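Local coordinates for MMS19 nucleotide excision repair protein homolog (Mus musculus, PDB 6TBL), which probably works in the cytosolic iron-sulfur assembly complex, helping to deliver iron-sulfur clusters to apoproteins of DNA metabolism and genome integrity, at residues L17-D21 / S22-L26; Y61-A64 / V65-A69. All coordinates share one frame; numbering follows the deposited sequence.

Contact 1. Residues L17-D21 / S22-L26; sequences LSCPD and SVVQL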
ATOM      1  N   LEU A  17      12.562 -30.680  19.909  1.00 99.73           N
ATOM      2  CA  LEU A  17      12.404 -29.795  18.761  1.00100.10           C
ATOM      3  C   LEU A  17      13.724 -29.181  18.320  1.00104.22           C
ATOM      4  O   LEU A  17      13.850 -28.775  17.160  1.00113.14           O
ATOM      5  CB  LEU A  17      11.401 -28.688  19.084  1.00 97.67           C
ATOM      6  CG  LEU A  17       9.970 -29.142  19.367  1.00 92.07           C
ATOM      7  CD1 LEU A  17       9.147 -27.997  19.920  1.00 91.54           C
ATOM      8  CD2 LEU A  17       9.333 -29.693  18.106  1.00 83.28           C
ATOM      9  N   SER A  18      14.703 -29.100  19.218  1.00 95.91           N
ATOM     10  CA  SER A  18      16.019 -28.567  18.895  1.00 99.61           C
ATOM     11  C   SER A  18      16.987 -29.636  18.405  1.00103.15           C
ATOM     12  O   SER A  18      18.116 -29.302  18.027  1.00 99.61           O
ATOM     13  CB  SER A  18      16.611 -27.860  20.115  1.00100.66           C
ATOM     14  OG  SER A  18      15.681 -26.946  20.669  1.00102.40           O
ATOM     15  N   CYS A  19      16.578 -30.899  18.401  1.00101.47           N
ATOM     16  CA  CYS A  19      17.474 -31.976  17.997  1.00104.92           C
ATOM     17  C   CYS A  19      17.747 -31.897  16.498  1.00108.13           C
ATOM     18  O   CYS A  19      16.806 -31.771  15.708  1.00107.41           O
ATOM     19  CB  CYS A  19      16.866 -33.328  18.358  1.00106.11           C
ATOM     20  SG  CYS A  19      17.829 -34.743  17.797  1.00113.08           S
ATOM     21  N   PRO A  20      19.011 -31.957  16.067  1.00115.35           N
ATOM     22  CA  PRO A  20      19.290 -31.854  14.624  1.00114.16           C
ATOM     23  C   PRO A  20      18.786 -33.035  13.807  1.00110.33           C
ATOM     24  O   PRO A  20      18.663 -32.901  12.584  1.00109.20           O
ATOM     25  CB  PRO A  20      20.822 -31.753  14.565  1.00119.15           C
ATOM     26  CG  PRO A  20      21.240 -31.330  15.936  1.00122.43           C
ATOM     27  CD  PRO A  20      20.244 -31.949  16.869  1.00120.54           C
ATOM     28  N   ASP A  21      18.491 -34.176  14.428  1.00108.06           N
ATOM     29  CA  ASP A  21      18.045 -35.343  13.676  1.00109.03           C
ATOM     30  C   ASP A  21      16.600 -35.162  13.221  1.00105.29           C
ATOM     31  O   ASP A  21      15.719 -34.847  14.027  1.00103.13           O
ATOM     32  CB  ASP A  21      18.184 -36.608  14.526  1.00113.05           C
ATOM     33  CG  ASP A  21      18.018 -37.889  13.716  1.00115.73           C
ATOM     34  OD1 ASP A  21      17.657 -37.817  12.522  1.00113.50           O
ATOM     35  OD2 ASP A  21      18.259 -38.979  14.277  1.00121.34           O
ATOM     36  N   SER A  22      16.358 -35.375  11.924  1.00 99.93           N
ATOM     37  CA  SER A  22      15.019 -35.178  11.378  1.00 91.99           C
ATOM     38  C   SER A  22      14.041 -36.217  11.908  1.00 92.20           C
ATOM     39  O   SER A  22      12.858 -35.919  12.108  1.00 92.94           O
ATOM     40  CB  SER A  22      15.064 -35.212   9.850  1.00 92.48           C
ATOM     41  OG  SER A  22      15.543 -36.464   9.384  1.00102.05           O
ATOM     42  N   VAL A  23      14.514 -37.443  12.139  1.00 91.65           N
ATOM     43  CA  VAL A  23      13.638 -38.491  12.655  1.00 85.25           C
ATOM     44  C   VAL A  23      13.115 -38.113  14.034  1.00 86.40           C
ATOM     45  O   VAL A  23      11.944 -38.348  14.357  1.00 83.91           O
ATOM     46  CB  VAL A  23      14.381 -39.839  12.677  1.00 85.07           C
ATOM     47  CG1 VAL A  23      13.444 -40.957  13.094  1.00 77.49           C
ATOM     48  CG2 VAL A  23      14.995 -40.123  11.316  1.00 90.03           C
ATOM     49  N   VAL A  24      13.970 -37.511  14.861  1.00 88.99           N
ATOM     50  CA  VAL A  24      13.545 -37.064  16.182  1.00 90.74           C
ATOM     51  C   VAL A  24      12.555 -35.910  16.066  1.00 90.00           C
ATOM     52  O   VAL A  24      11.600 -35.812  16.845  1.00 85.44           O
ATOM     53  CB  VAL A  24      14.775 -36.684  17.028  1.00 93.81           C
ATOM     54  CG1 VAL A  24      14.362 -36.273  18.433  1.00 90.32           C
ATOM     55  CG2 VAL A  24      15.759 -37.845  17.072  1.00 90.48           C
ATOM     56  N   GLN A  25      12.757 -35.024  15.087  1.00 94.77           N
ATOM     57  CA  GLN A  25      11.855 -33.888  14.920  1.00 88.78           C
ATOM     58  C   GLN A  25      10.467 -34.349  14.489  1.00 86.78           C
ATOM     59  O   GLN A  25       9.458 -33.955  15.086  1.00 89.26           O
ATOM     60  CB  GLN A  25      12.443 -32.900  13.913  1.00 84.92           C
ATOM     61  CG  GLN A  25      13.767 -32.298  14.361  1.00 85.24           C
ATOM     62  CD  GLN A  25      14.480 -31.553  13.252  1.00 85.19           C
ATOM     63  OE1 GLN A  25      14.110 -31.648  12.083  1.00 94.72           O
ATOM     64  NE2 GLN A  25      15.512 -30.802  13.616  1.00 88.96           N
ATOM     65  N   LEU A  26      10.396 -35.191  13.455  1.00 78.24           N
ATOM     66  CA  LEU A  26       9.118 -35.781  13.072  1.00 82.14           C
ATOM     67  C   LEU A  26       8.490 -36.551  14.223  1.00 86.53           C
ATOM     68  O   LEU A  26       7.263 -36.555  14.371  1.00 93.50           O
ATOM     69  CB  LEU A  26       9.303 -36.698  11.863  1.00 70.95           C
ATOM     70  CG  LEU A  26       9.489 -35.988  10.525  1.00 91.17           C
ATOM     71  CD1 LEU A  26       9.796 -36.985   9.424  1.00 85.41           C
ATOM     72  CD2 LEU A  26       8.249 -35.176  10.188  1.00 86.86           C
TER
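Cys19 and Val24 form the closely packed, apolar side of this local contact round a turn. The thiol sulfur sits over the branched carbon of the valine, with Cys19 SG 3.7 Å from Val24 CB and the two methyls following at similar range. The sulfur comes to that position because it lies opposite the backbone N (chi1 176°). It also takes up a polar role, accepting from Asp21 N at 3.5 Å to Cys19 SG, which ties the loop back on itself. Beside it, Gln25 reaches across the turn: its chain runs extended beyond CG and brings the amide NE2 to Cys19 O at 2.6 Å, a bent bond (135° at the hydrogen) in which the carbonyl oxygen lies tilted from the amide plane. Leu17, buried, has its CB directed away from segment 22-26, while its side chain packs against Lys53 and Leu57 of helix 47-57 and against Leu29 and Leu32 farther along helix 22-38.

The loop connects helix 9-16 to helix 22-38, and both segments belong to the same HEAT repeat. Asp21 is the N-cap of the second helix. Its OD1 accepts from Val23 N at 3.2 Å, the donor standing well above the carboxylate plane, while Asp21 O receives Gln25 N at 3.2 Å in the first full helical turn. A carboxylate at this end would probably be favoured by the helix dipole.

The solvent side is more thinly packed: Pro20, Asp21 and Val23 are exposed, and few side-chain atoms meet there. The aspartate side chain crosses that of Val24 at about a right angle, bringing Asp21 CB 3.7 Å from Val24 CG2. Besides the capping bond from its N, Val23 brings one methyl alongside, Val23 CG2 lying 3.7 Å from Asp21 OD1.

Contact 2. Residues Y61-A64 / V65-A69; sequences YSMA and VRIAA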
ATOM      1  N   TYR A  61      15.391 -28.901   5.874  1.00 90.65           N
ATOM      2  CA  TYR A  61      15.666 -29.540   4.594  1.00 99.20           C
ATOM      3  C   TYR A  61      14.627 -30.605   4.267  1.00 96.02           C
ATOM      4  O   TYR A  61      14.349 -30.859   3.090  1.00 96.23           O
ATOM      5  CB  TYR A  61      17.070 -30.145   4.605  1.00113.68           C
ATOM      6  CG  TYR A  61      17.450 -30.865   3.330  1.00131.00           C
ATOM      7  CD1 TYR A  61      17.933 -30.165   2.233  1.00140.02           C
ATOM      8  CD2 TYR A  61      17.334 -32.246   3.228  1.00136.59           C
ATOM      9  CE1 TYR A  61      18.284 -30.819   1.066  1.00144.08           C
ATOM     10  CE2 TYR A  61      17.683 -32.908   2.065  1.00141.65           C
ATOM     11  CZ  TYR A  61      18.158 -32.189   0.988  1.00144.87           C
ATOM     12  OH  TYR A  61      18.507 -32.843  -0.171  1.00146.91           O
ATOM     13  N   SER A  62      14.039 -31.226   5.286  1.00 94.77           N
ATOM     14  CA  SER A  62      13.082 -32.303   5.078  1.00 96.48           C
ATOM     15  C   SER A  62      11.706 -31.741   4.743  1.00 96.07           C
ATOM     16  O   SER A  62      11.196 -30.860   5.441  1.00100.23           O
ATOM     17  CB  SER A  62      13.004 -33.185   6.324  1.00 93.18           C
ATOM     18  OG  SER A  62      11.927 -34.100   6.241  1.00 89.87           O
ATOM     19  N   MET A  63      11.105 -32.259   3.668  1.00 93.18           N
ATOM     20  CA  MET A  63       9.750 -31.851   3.315  1.00 85.06           C
ATOM     21  C   MET A  63       8.745 -32.310   4.365  1.00 86.52           C
ATOM     22  O   MET A  63       7.791 -31.588   4.677  1.00 81.74           O
ATOM     23  CB  MET A  63       9.378 -32.405   1.939  1.00 82.45           C
ATOM     24  CG  MET A  63       8.086 -31.852   1.367  1.00 86.56           C
ATOM     25  SD  MET A  63       7.446 -32.872   0.027  1.00 97.24           S
ATOM     26  CE  MET A  63       8.970 -33.394  -0.760  1.00110.64           C
ATOM     27  N   ALA A  64       8.946 -33.504   4.927  1.00 89.41           N
ATOM     28  CA  ALA A  64       8.007 -34.022   5.917  1.00 79.64           C
ATOM     29  C   ALA A  64       8.059 -33.215   7.207  1.00 84.21           C
ATOM     30  O   ALA A  64       7.031 -33.016   7.863  1.00 86.48           O
ATOM     31  CB  ALA A  64       8.296 -35.496   6.196  1.00 69.02           C
ATOM     32  N   VAL A  65       9.248 -32.745   7.587  1.00 83.51           N
ATOM     33  CA  VAL A  65       9.375 -31.935   8.793  1.00 82.78           C
ATOM     34  C   VAL A  65       8.673 -30.595   8.612  1.00 81.83           C
ATOM     35  O   VAL A  65       7.930 -30.145   9.492  1.00 81.50           O
ATOM     36  CB  VAL A  65      10.858 -31.758   9.169  1.00 79.82           C
ATOM     37  CG1 VAL A  65      11.007 -30.760  10.308  1.00 70.72           C
ATOM     38  CG2 VAL A  65      11.467 -33.095   9.559  1.00 82.28           C
ATOM     39  N   ARG A  66       8.893 -29.940   7.469  1.00 81.75           N
ATOM     40  CA  ARG A  66       8.224 -28.668   7.209  1.00 77.00           C
ATOM     41  C   ARG A  66       6.709 -28.821   7.265  1.00 75.57           C
ATOM     42  O   ARG A  66       6.008 -27.953   7.797  1.00 78.76           O
ATOM     43  CB  ARG A  66       8.658 -28.109   5.854  1.00 73.16           C
ATOM     44  CG  ARG A  66      10.078 -27.570   5.830  1.00 80.73           C
ATOM     45  CD  ARG A  66      10.408 -26.891   4.505  1.00 74.32           C
ATOM     46  NE  ARG A  66      11.063 -27.792   3.559  1.00 77.54           N
ATOM     47  CZ  ARG A  66      10.510 -28.235   2.436  1.00 82.77           C
ATOM     48  NH1 ARG A  66       9.283 -27.861   2.106  1.00 95.06           N
ATOM     49  NH2 ARG A  66      11.187 -29.051   1.640  1.00 91.72           N
ATOM     50  N   ILE A  67       6.192 -29.929   6.735  1.00 73.51           N
ATOM     51  CA  ILE A  67       4.753 -30.172   6.768  1.00 71.09           C
ATOM     52  C   ILE A  67       4.271 -30.337   8.204  1.00 78.27           C
ATOM     53  O   ILE A  67       3.303 -29.694   8.631  1.00 78.44           O
ATOM     54  CB  ILE A  67       4.399 -31.399   5.908  1.00 76.97           C
ATOM     55  CG1 ILE A  67       4.604 -31.079   4.427  1.00 73.40           C
ATOM     56  CG2 ILE A  67       2.972 -31.857   6.189  1.00 62.59           C
ATOM     57  CD1 ILE A  67       4.357 -32.250   3.514  1.00 69.28           C
ATOM     58  N   ALA A  68       4.940 -31.199   8.972  1.00 63.60           N
ATOM     59  CA  ALA A  68       4.534 -31.425  10.355  1.00 63.74           C
ATOM     60  C   ALA A  68       4.649 -30.150  11.183  1.00 77.32           C
ATOM     61  O   ALA A  68       3.793 -29.873  12.033  1.00 77.84           O
ATOM     62  CB  ALA A  68       5.372 -32.544  10.972  1.00 65.07           C
ATOM     63  N   ALA A  69       5.697 -29.358  10.944  1.00 73.98           N
ATOM     64  CA  ALA A  69       5.872 -28.116  11.689  1.00 71.74           C
ATOM     65  C   ALA A  69       4.725 -27.149  11.429  1.00 68.84           C
ATOM     66  O   ALA A  69       4.210 -26.520  12.363  1.00 69.15           O
ATOM     67  CB  ALA A  69       7.210 -27.471  11.330  1.00 71.16           C
TER
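The Arg66 guanidinium has the backbone of Met63 over one face, Met63 CA standing 3.6 Å above its plane and displaced toward the rim. At the edge, near that plane, lies Tyr61 O, 3.9 Å from Arg66 NH2. The chain bends at chi3 (-94°), folding the group back over the start of helix 63-76, where NE donates to Ser60 O and NH1 forms a salt bridge with Asp101.

Ser62 is the N-cap in this HEAT 3 segment. Its OG accepts from Val65 N at 3.3 Å in a fairly straight bond and, weakly, from Ala64 N, while Val65 CG2 packs 3.5 Å from the same Ser62 OG. Ser62 O takes Arg66 N at 3.2 Å, opening the helical bonding. Met63 CG and Ile67 CD1 meet more loosely, at 4.3 Å.

Replacing Arg66 by an alanine would probably leave Asp101 without its cationic mate and Ser60 O without this donor, and would uncover the first turn at Met63. The positive charge near the helix start is probably balanced by Asp101 together with the backbone oxygens of Ser60, Tyr61 and Ser62 gathered round the guanidinium.

Contacts 1 and 2 lie at the N-terminal ends of helix 22-38 and helix 63-76, in the HEAT 2 and HEAT 3 repeats of this C-terminal piece of the protein, their centres about 10 Å apart. They touch directly: Leu26 CG packs 3.6 Å from Val65 CG2, and Leu26 CD2 reaches Ala68 CB at 4.0 Å. The carbonyl oxygen of the Gln25 amide, whose nitrogen serves contact 1, lies 3.7 Å from Val65 CG1, Gln25 OE1 making this approach. Successive repeats are thus packed helix against helix, as in HEAT arrays. The potassium ion is bound at Thr77 and Thr81, past the C-terminal end of helix 63-76, so neither contact contributes to that site.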